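Local structure of pullulanase (Klebsiella oxytoca, 2YOC) at residues 273-285 with 636-648. The protein hydrolyses the alpha-1,6-glucosidic bonds of pullulan and related branched alpha-glucans, and is probably secreted through a type 2 secretion system. Numbering follows the deposited sequence.
Sequences DDAYAEAAEALSY and APEHRMFAKLIAD. With SO4 (sulfate ion), chain S.
The end of selenomethionine Met641 packs against Ala280 and Tyr285 in the tight, buried part of this contact. Met641 SE lies 3.6 Å from Ala280 CB. Bends at chi2 and chi3 (-49° and -72°) turn CE aside, toward Tyr285 CE1 and OH. Trp299 of strand 293-299 also packs on Met641. Tyr285 OH donates to Ala280 O (2.7 Å), which also accepts from Leu283 N. Lys644 CE sits at the edge of the Tyr285 ring.

Buried Asp273 OD2 takes the backbone N of Arg640 on the syn side at 2.9 Å, in the first turn of helix 640-655, while Asp273 OD1 bonds to Tyr615 OH.

The outer edge is polar and partly exposed, but firmly paired. Arg640 bends at chi3 and grips Glu281 side-on. Arg640 NE reaches Glu281 OE2 at 2.9 Å, and Arg640 NH2 reaches Glu281 OE1 at 3.0 Å. Both oxygens are met from above the carboxylate plane. The loose side is at exposed Glu278, whose OE1 stays 5.5 Å from Arg640 NH2. Lys644 NZ bonds only weakly to Leu283 O; its salt bridge to Asp648 OD2 lies within its own helix.

The contact joins the linker between the N2 sheet and the CBM48-type sheet to a barrel helix. A small apolar core, a carboxylate at a helix start and one ion pair across the contact are consistent with a well-defined packing of the two domains.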
ATOM      1  N   ASP B 273       9.267 -37.921  28.904  1.00 54.70           N
ATOM      2  CA  ASP B 273       9.317 -36.618  29.557  1.00 53.22           C
ATOM      3  C   ASP B 273       8.329 -36.572  30.721  1.00 57.62           C
ATOM      4  O   ASP B 273       8.691 -36.149  31.812  1.00 58.39           O
ATOM      5  CB  ASP B 273       9.152 -35.429  28.572  1.00 53.91           C
ATOM      6  CG  ASP B 273      10.461 -34.801  28.065  1.00 69.19           C
ATOM      7  OD1 ASP B 273      11.548 -35.290  28.451  1.00 70.52           O
ATOM      8  OD2 ASP B 273      10.394 -33.796  27.300  1.00 76.62           O
ATOM      9  N   ASP B 274       7.124 -37.097  30.523  1.00 55.18           N
ATOM     10  CA  ASP B 274       6.063 -37.093  31.537  1.00 55.87           C
ATOM     11  C   ASP B 274       6.359 -37.959  32.755  1.00 63.28           C
ATOM     12  O   ASP B 274       5.923 -37.613  33.851  1.00 64.91           O
ATOM     13  CB  ASP B 274       4.734 -37.514  30.880  1.00 57.69           C
ATOM     14  CG  ASP B 274       3.512 -37.513  31.775  1.00 66.49           C
ATOM     15  OD1 ASP B 274       3.157 -36.432  32.299  1.00 66.92           O
ATOM     16  OD2 ASP B 274       2.855 -38.564  31.873  1.00 70.78           O
ATOM     17  N   ALA B 275       7.076 -39.085  32.567  1.00 60.77           N
ATOM     18  CA  ALA B 275       7.334 -40.038  33.639  1.00 61.60           C
ATOM     19  C   ALA B 275       8.612 -39.795  34.406  1.00 65.29           C
ATOM     20  O   ALA B 275       8.646 -40.055  35.619  1.00 65.30           O
ATOM     21  CB  ALA B 275       7.309 -41.461  33.091  1.00 62.86           C
ATOM     22  N   TYR B 276       9.664 -39.318  33.709  1.00 60.84           N
ATOM     23  CA  TYR B 276      10.988 -39.165  34.308  1.00 61.55           C
ATOM     24  C   TYR B 276      11.591 -37.769  34.347  1.00 63.24           C
ATOM     25  O   TYR B 276      12.362 -37.477  35.258  1.00 62.57           O
ATOM     26  CB  TYR B 276      11.990 -40.097  33.604  1.00 64.32           C
ATOM     27  CG  TYR B 276      11.535 -41.532  33.474  1.00 68.41           C
ATOM     28  CD1 TYR B 276      11.716 -42.442  34.519  1.00 71.56           C
ATOM     29  CD2 TYR B 276      10.939 -41.990  32.301  1.00 69.07           C
ATOM     30  CE1 TYR B 276      11.298 -43.767  34.406  1.00 72.99           C
ATOM     31  CE2 TYR B 276      10.523 -43.314  32.174  1.00 71.09           C
ATOM     32  CZ  TYR B 276      10.696 -44.196  33.232  1.00 80.19           C
ATOM     33  OH  TYR B 276      10.258 -45.489  33.120  1.00 82.04           O
ATOM     34  N   ALA B 277      11.314 -36.935  33.342  1.00 58.89           N
ATOM     35  CA  ALA B 277      11.937 -35.621  33.254  1.00 57.98           C
ATOM     36  C   ALA B 277      11.876 -34.738  34.489  1.00 62.29           C
ATOM     37  O   ALA B 277      12.853 -34.028  34.733  1.00 62.29           O
ATOM     38  CB  ALA B 277      11.494 -34.868  32.015  1.00 57.17           C
ATOM     39  N   GLU B 278      10.786 -34.787  35.286  1.00 56.88           N
ATOM     40  CA  GLU B 278      10.743 -33.923  36.468  1.00 56.02           C
ATOM     41  C   GLU B 278      11.893 -34.194  37.408  1.00 57.36           C
ATOM     42  O   GLU B 278      12.613 -33.241  37.757  1.00 57.52           O
ATOM     43  CB  GLU B 278       9.404 -33.975  37.210  1.00 57.71           C
ATOM     44  CG  GLU B 278       8.986 -32.610  37.729  1.00 68.05           C
ATOM     45  CD  GLU B 278       7.854 -32.623  38.737  1.00111.50           C
ATOM     46  OE1 GLU B 278       6.846 -33.339  38.515  1.00119.89           O
ATOM     47  OE2 GLU B 278       7.983 -31.913  39.762  1.00109.23           O
ATOM     48  N   ALA B 279      12.107 -35.497  37.740  1.00 50.30           N
ATOM     49  CA  ALA B 279      13.168 -35.991  38.624  1.00 49.29           C
ATOM     50  C   ALA B 279      14.505 -35.908  37.966  1.00 54.11           C
ATOM     51  O   ALA B 279      15.465 -35.449  38.591  1.00 55.78           O
ATOM     52  CB  ALA B 279      12.899 -37.429  39.033  1.00 50.70           C
ATOM     53  N   ALA B 280      14.585 -36.361  36.708  1.00 51.19           N
ATOM     54  CA  ALA B 280      15.826 -36.416  35.941  1.00 51.62           C
ATOM     55  C   ALA B 280      16.466 -35.048  35.802  1.00 57.72           C
ATOM     56  O   ALA B 280      17.684 -34.954  35.915  1.00 58.84           O
ATOM     57  CB  ALA B 280      15.579 -37.039  34.581  1.00 52.12           C
ATOM     58  N   GLU B 281      15.639 -33.983  35.665  1.00 54.73           N
ATOM     59  CA  GLU B 281      16.064 -32.591  35.496  1.00 54.07           C
ATOM     60  C   GLU B 281      16.826 -32.079  36.679  1.00 58.25           C
ATOM     61  O   GLU B 281      17.625 -31.146  36.531  1.00 59.91           O
ATOM     62  CB  GLU B 281      14.855 -31.675  35.249  1.00 54.68           C
ATOM     63  CG  GLU B 281      14.514 -31.460  33.784  1.00 57.80           C
ATOM     64  CD  GLU B 281      13.218 -30.721  33.489  1.00 78.68           C
ATOM     65  OE1 GLU B 281      12.491 -30.343  34.439  1.00 76.66           O
ATOM     66  OE2 GLU B 281      12.942 -30.500  32.288  1.00 70.01           O
ATOM     67  N   ALA B 282      16.568 -32.659  37.854  1.00 52.41           N
ATOM     68  CA  ALA B 282      17.180 -32.225  39.102  1.00 51.53           C
ATOM     69  C   ALA B 282      18.527 -32.933  39.424  1.00 58.12           C
ATOM     70  O   ALA B 282      19.041 -32.799  40.551  1.00 60.69           O
ATOM     71  CB  ALA B 282      16.179 -32.396  40.229  1.00 52.02           C
ATOM     72  N   LEU B 283      19.093 -33.685  38.446  1.00 50.79           N
ATOM     73  CA  LEU B 283      20.353 -34.412  38.638  1.00 49.96           C
ATOM     74  C   LEU B 283      21.479 -33.913  37.769  1.00 56.45           C
ATOM     75  O   LEU B 283      21.259 -33.129  36.843  1.00 54.44           O
ATOM     76  CB  LEU B 283      20.187 -35.924  38.493  1.00 49.54           C
ATOM     77  CG  LEU B 283      19.077 -36.507  39.353  1.00 52.75           C
ATOM     78  CD1 LEU B 283      18.971 -37.966  39.155  1.00 53.32           C
ATOM     79  CD2 LEU B 283      19.276 -36.189  40.792  1.00 50.99           C
ATOM     80  N   SER B 284      22.715 -34.317  38.114  1.00 55.40           N
ATOM     81  CA  SER B 284      23.906 -33.904  37.383  1.00 54.07           C
ATOM     82  C   SER B 284      24.482 -35.055  36.609  1.00 57.06           C
ATOM     83  O   SER B 284      24.515 -36.202  37.083  1.00 57.81           O
ATOM     84  CB  SER B 284      24.913 -33.244  38.307  1.00 58.24           C
ATOM     85  OG  SER B 284      24.549 -31.875  38.425  1.00 71.14           O
ATOM     86  N   TYR B 285      24.863 -34.770  35.379  1.00 52.36           N
ATOM     87  CA  TYR B 285      25.323 -35.833  34.500  1.00 52.68           C
ATOM     88  C   TYR B 285      26.792 -35.775  34.090  1.00 55.52           C
ATOM     89  O   TYR B 285      27.430 -34.707  34.164  1.00 53.88           O
ATOM     90  CB  TYR B 285      24.344 -36.034  33.320  1.00 52.07           C
ATOM     91  CG  TYR B 285      22.935 -36.348  33.784  1.00 51.11           C
ATOM     92  CD1 TYR B 285      22.039 -35.333  34.093  1.00 51.09           C
ATOM     93  CD2 TYR B 285      22.513 -37.663  33.957  1.00 53.03           C
ATOM     94  CE1 TYR B 285      20.751 -35.614  34.551  1.00 49.62           C
ATOM     95  CE2 TYR B 285      21.220 -37.958  34.412  1.00 53.48           C
ATOM     96  CZ  TYR B 285      20.335 -36.925  34.680  1.00 52.14           C
ATOM     97  OH  TYR B 285      19.067 -37.174  35.133  1.00 46.90           O
ATOM     98  N   ALA B 636      16.208 -32.656  19.033  1.00 53.99           N
ATOM     99  CA  ALA B 636      14.943 -32.192  19.580  1.00 54.00           C
ATOM    100  C   ALA B 636      15.135 -31.316  20.792  1.00 58.28           C
ATOM    101  O   ALA B 636      14.858 -31.767  21.911  1.00 59.75           O
ATOM    102  CB  ALA B 636      14.038 -33.369  19.920  1.00 55.33           C
ATOM    103  N   PRO B 637      15.527 -30.032  20.615  1.00 51.82           N
ATOM    104  CA  PRO B 637      15.634 -29.139  21.786  1.00 49.81           C
ATOM    105  C   PRO B 637      14.304 -28.926  22.526  1.00 52.58           C
ATOM    106  O   PRO B 637      14.314 -28.403  23.649  1.00 53.30           O
ATOM    107  CB  PRO B 637      16.180 -27.837  21.196  1.00 51.16           C
ATOM    108  CG  PRO B 637      15.841 -27.881  19.750  1.00 56.36           C
ATOM    109  CD  PRO B 637      15.847 -29.322  19.357  1.00 52.47           C
ATOM    110  N   GLU B 638      13.167 -29.346  21.924  1.00 47.78           N
ATOM    111  CA  GLU B 638      11.840 -29.230  22.544  1.00 46.66           C
ATOM    112  C   GLU B 638      11.640 -30.236  23.703  1.00 50.34           C
ATOM    113  O   GLU B 638      10.756 -30.049  24.545  1.00 47.51           O
ATOM    114  CB  GLU B 638      10.716 -29.361  21.486  1.00 47.51           C
ATOM    115  CG  GLU B 638      10.740 -30.647  20.677  1.00 54.43           C
ATOM    116  CD  GLU B 638      11.426 -30.561  19.335  1.00 71.97           C
ATOM    117  OE1 GLU B 638      12.549 -30.011  19.274  1.00 60.13           O
ATOM    118  OE2 GLU B 638      10.825 -31.018  18.335  1.00 72.67           O
ATOM    119  N   HIS B 639      12.443 -31.322  23.716  1.00 49.70           N
ATOM    120  CA  HIS B 639      12.370 -32.333  24.764  1.00 50.19           C
ATOM    121  C   HIS B 639      13.238 -31.919  25.945  1.00 54.19           C
ATOM    122  O   HIS B 639      14.384 -31.475  25.774  1.00 53.87           O
ATOM    123  CB  HIS B 639      12.727 -33.717  24.234  1.00 51.83           C
ATOM    124  CG  HIS B 639      11.863 -34.165  23.087  1.00 55.26           C
ATOM    125  ND1 HIS B 639      12.226 -35.246  22.299  1.00 57.50           N
ATOM    126  CD2 HIS B 639      10.693 -33.661  22.626  1.00 55.37           C
ATOM    127  CE1 HIS B 639      11.263 -35.371  21.403  1.00 56.12           C
ATOM    128  NE2 HIS B 639      10.324 -34.436  21.559  1.00 55.40           N
ATOM    129  N   ARG B 640      12.648 -32.034  27.145  1.00 49.55           N
ATOM    130  CA  ARG B 640      13.199 -31.633  28.427  1.00 48.34           C
ATOM    131  C   ARG B 640      14.675 -31.983  28.713  1.00 54.15           C
ATOM    132  O   ARG B 640      15.430 -31.100  29.130  1.00 56.99           O
ATOM    133  CB  ARG B 640      12.264 -32.096  29.536  1.00 46.49           C
ATOM    134  CG  ARG B 640      10.954 -31.334  29.566  1.00 46.38           C
ATOM    135  CD  ARG B 640       9.938 -31.897  30.539  1.00 52.10           C
ATOM    136  NE  ARG B 640      10.249 -31.602  31.941  1.00 61.76           N
ATOM    137  CZ  ARG B 640       9.370 -31.707  32.941  1.00 82.21           C
ATOM    138  NH1 ARG B 640       8.118 -32.084  32.700  1.00 71.18           N
ATOM    139  NH2 ARG B 640       9.733 -31.430  34.187  1.00 64.10           N
HETATM  140  N   MSE B 641      15.080 -33.240  28.502  1.00 49.11           N
HETATM  141  CA  MSE B 641      16.454 -33.672  28.754  1.00 49.93           C
HETATM  142  C   MSE B 641      17.481 -33.167  27.753  1.00 55.88           C
HETATM  143  O   MSE B 641      18.639 -32.906  28.126  1.00 55.11           O
HETATM  144  CB  MSE B 641      16.563 -35.188  28.985  1.00 52.74           C
HETATM  145  CG  MSE B 641      15.795 -35.672  30.230  1.00 59.52           C
HETATM  146 SE   MSE B 641      16.122 -34.663  31.865  1.00 66.22          SE
HETATM  147  CE  MSE B 641      17.884 -35.268  32.215  1.00 62.73           C
ATOM    148  N   PHE B 642      17.062 -32.983  26.501  1.00 54.44           N
ATOM    149  CA  PHE B 642      17.973 -32.406  25.530  1.00 55.83           C
ATOM    150  C   PHE B 642      18.104 -30.911  25.790  1.00 61.44           C
ATOM    151  O   PHE B 642      19.205 -30.360  25.644  1.00 62.26           O
ATOM    152  CB  PHE B 642      17.579 -32.677  24.079  1.00 57.77           C
ATOM    153  CG  PHE B 642      18.695 -32.285  23.124  1.00 59.61           C
ATOM    154  CD1 PHE B 642      19.979 -32.817  23.264  1.00 63.56           C
ATOM    155  CD2 PHE B 642      18.473 -31.357  22.112  1.00 59.48           C
ATOM    156  CE1 PHE B 642      21.009 -32.432  22.399  1.00 63.60           C
ATOM    157  CE2 PHE B 642      19.503 -30.979  21.253  1.00 61.66           C
ATOM    158  CZ  PHE B 642      20.759 -31.525  21.393  1.00 60.49           C
ATOM    159  N   ALA B 643      17.012 -30.263  26.237  1.00 57.29           N
ATOM    160  CA  ALA B 643      17.084 -28.835  26.576  1.00 56.12           C
ATOM    161  C   ALA B 643      18.068 -28.692  27.753  1.00 57.78           C
ATOM    162  O   ALA B 643      18.922 -27.792  27.731  1.00 56.89           O
ATOM    163  CB  ALA B 643      15.704 -28.296  26.942  1.00 56.30           C
ATOM    164  N   LYS B 644      18.012 -29.652  28.719  1.00 52.45           N
ATOM    165  CA  LYS B 644      18.915 -29.695  29.873  1.00 51.38           C
ATOM    166  C   LYS B 644      20.373 -29.920  29.388  1.00 54.55           C
ATOM    167  O   LYS B 644      21.285 -29.202  29.822  1.00 52.67           O
ATOM    168  CB  LYS B 644      18.475 -30.755  30.895  1.00 52.06           C
ATOM    169  CG  LYS B 644      19.323 -30.705  32.149  1.00 54.03           C
ATOM    170  CD  LYS B 644      19.005 -31.772  33.211  1.00 64.72           C
ATOM    171  CE  LYS B 644      20.216 -32.077  34.078  1.00 67.05           C
ATOM    172  NZ  LYS B 644      20.839 -30.867  34.744  1.00 56.48           N
ATOM    173  N   LEU B 645      20.573 -30.874  28.451  1.00 50.22           N
ATOM    174  CA  LEU B 645      21.902 -31.119  27.908  1.00 49.43           C
ATOM    175  C   LEU B 645      22.501 -29.824  27.369  1.00 55.21           C
ATOM    176  O   LEU B 645      23.631 -29.487  27.761  1.00 57.08           O
ATOM    177  CB  LEU B 645      21.880 -32.190  26.818  1.00 48.91           C
ATOM    178  CG  LEU B 645      23.261 -32.719  26.395  1.00 51.34           C
ATOM    179  CD1 LEU B 645      23.225 -34.228  26.198  1.00 51.58           C
ATOM    180  CD2 LEU B 645      23.790 -32.003  25.163  1.00 47.81           C
ATOM    181  N   ILE B 646      21.746 -29.096  26.484  1.00 49.26           N
ATOM    182  CA  ILE B 646      22.177 -27.825  25.880  1.00 48.13           C
ATOM    183  C   ILE B 646      22.612 -26.817  26.971  1.00 52.57           C
ATOM    184  O   ILE B 646      23.736 -26.306  26.911  1.00 53.04           O
ATOM    185  CB  ILE B 646      21.104 -27.212  24.954  1.00 50.72           C
ATOM    186  CG1 ILE B 646      20.752 -28.149  23.798  1.00 52.21           C
ATOM    187  CG2 ILE B 646      21.541 -25.845  24.426  1.00 50.41           C
ATOM    188  CD1 ILE B 646      19.421 -27.808  23.074  1.00 50.76           C
ATOM    189  N   ALA B 647      21.740 -26.571  27.980  1.00 45.05           N
ATOM    190  CA  ALA B 647      22.049 -25.646  29.039  1.00 42.36           C
ATOM    191  C   ALA B 647      23.312 -26.019  29.797  1.00 47.92           C
ATOM    192  O   ALA B 647      24.170 -25.147  30.010  1.00 48.47           O
ATOM    193  CB  ALA B 647      20.884 -25.543  29.980  1.00 42.45           C
ATOM    194  N   ASP B 648      23.444 -27.318  30.182  1.00 45.39           N
ATOM    195  CA  ASP B 648      24.589 -27.804  30.956  1.00 46.42           C
ATOM    196  C   ASP B 648      25.851 -27.675  30.123  1.00 56.62           C
ATOM    197  O   ASP B 648      26.921 -27.373  30.669  1.00 59.30           O
ATOM    198  CB  ASP B 648      24.400 -29.254  31.421  1.00 47.51           C
ATOM    199  CG  ASP B 648      23.273 -29.544  32.386  1.00 59.43           C
ATOM    200  OD1 ASP B 648      22.798 -28.605  33.041  1.00 60.31           O
ATOM    201  OD2 ASP B 648      22.914 -30.735  32.541  1.00 73.10           O
TER
HETATM  202  S   SO4 S2083      24.603 -31.447  42.332  1.00156.33           S
HETATM  203  O1  SO4 S2083      23.978 -32.494  41.496  1.00162.06           O
HETATM  204  O2  SO4 S2083      24.542 -31.851  43.757  1.00161.57           O
HETATM  205  O3  SO4 S2083      23.882 -30.183  42.129  1.00159.52           O
HETATM  206  O4  SO4 S2083      26.006 -31.272  41.942  1.00161.66           O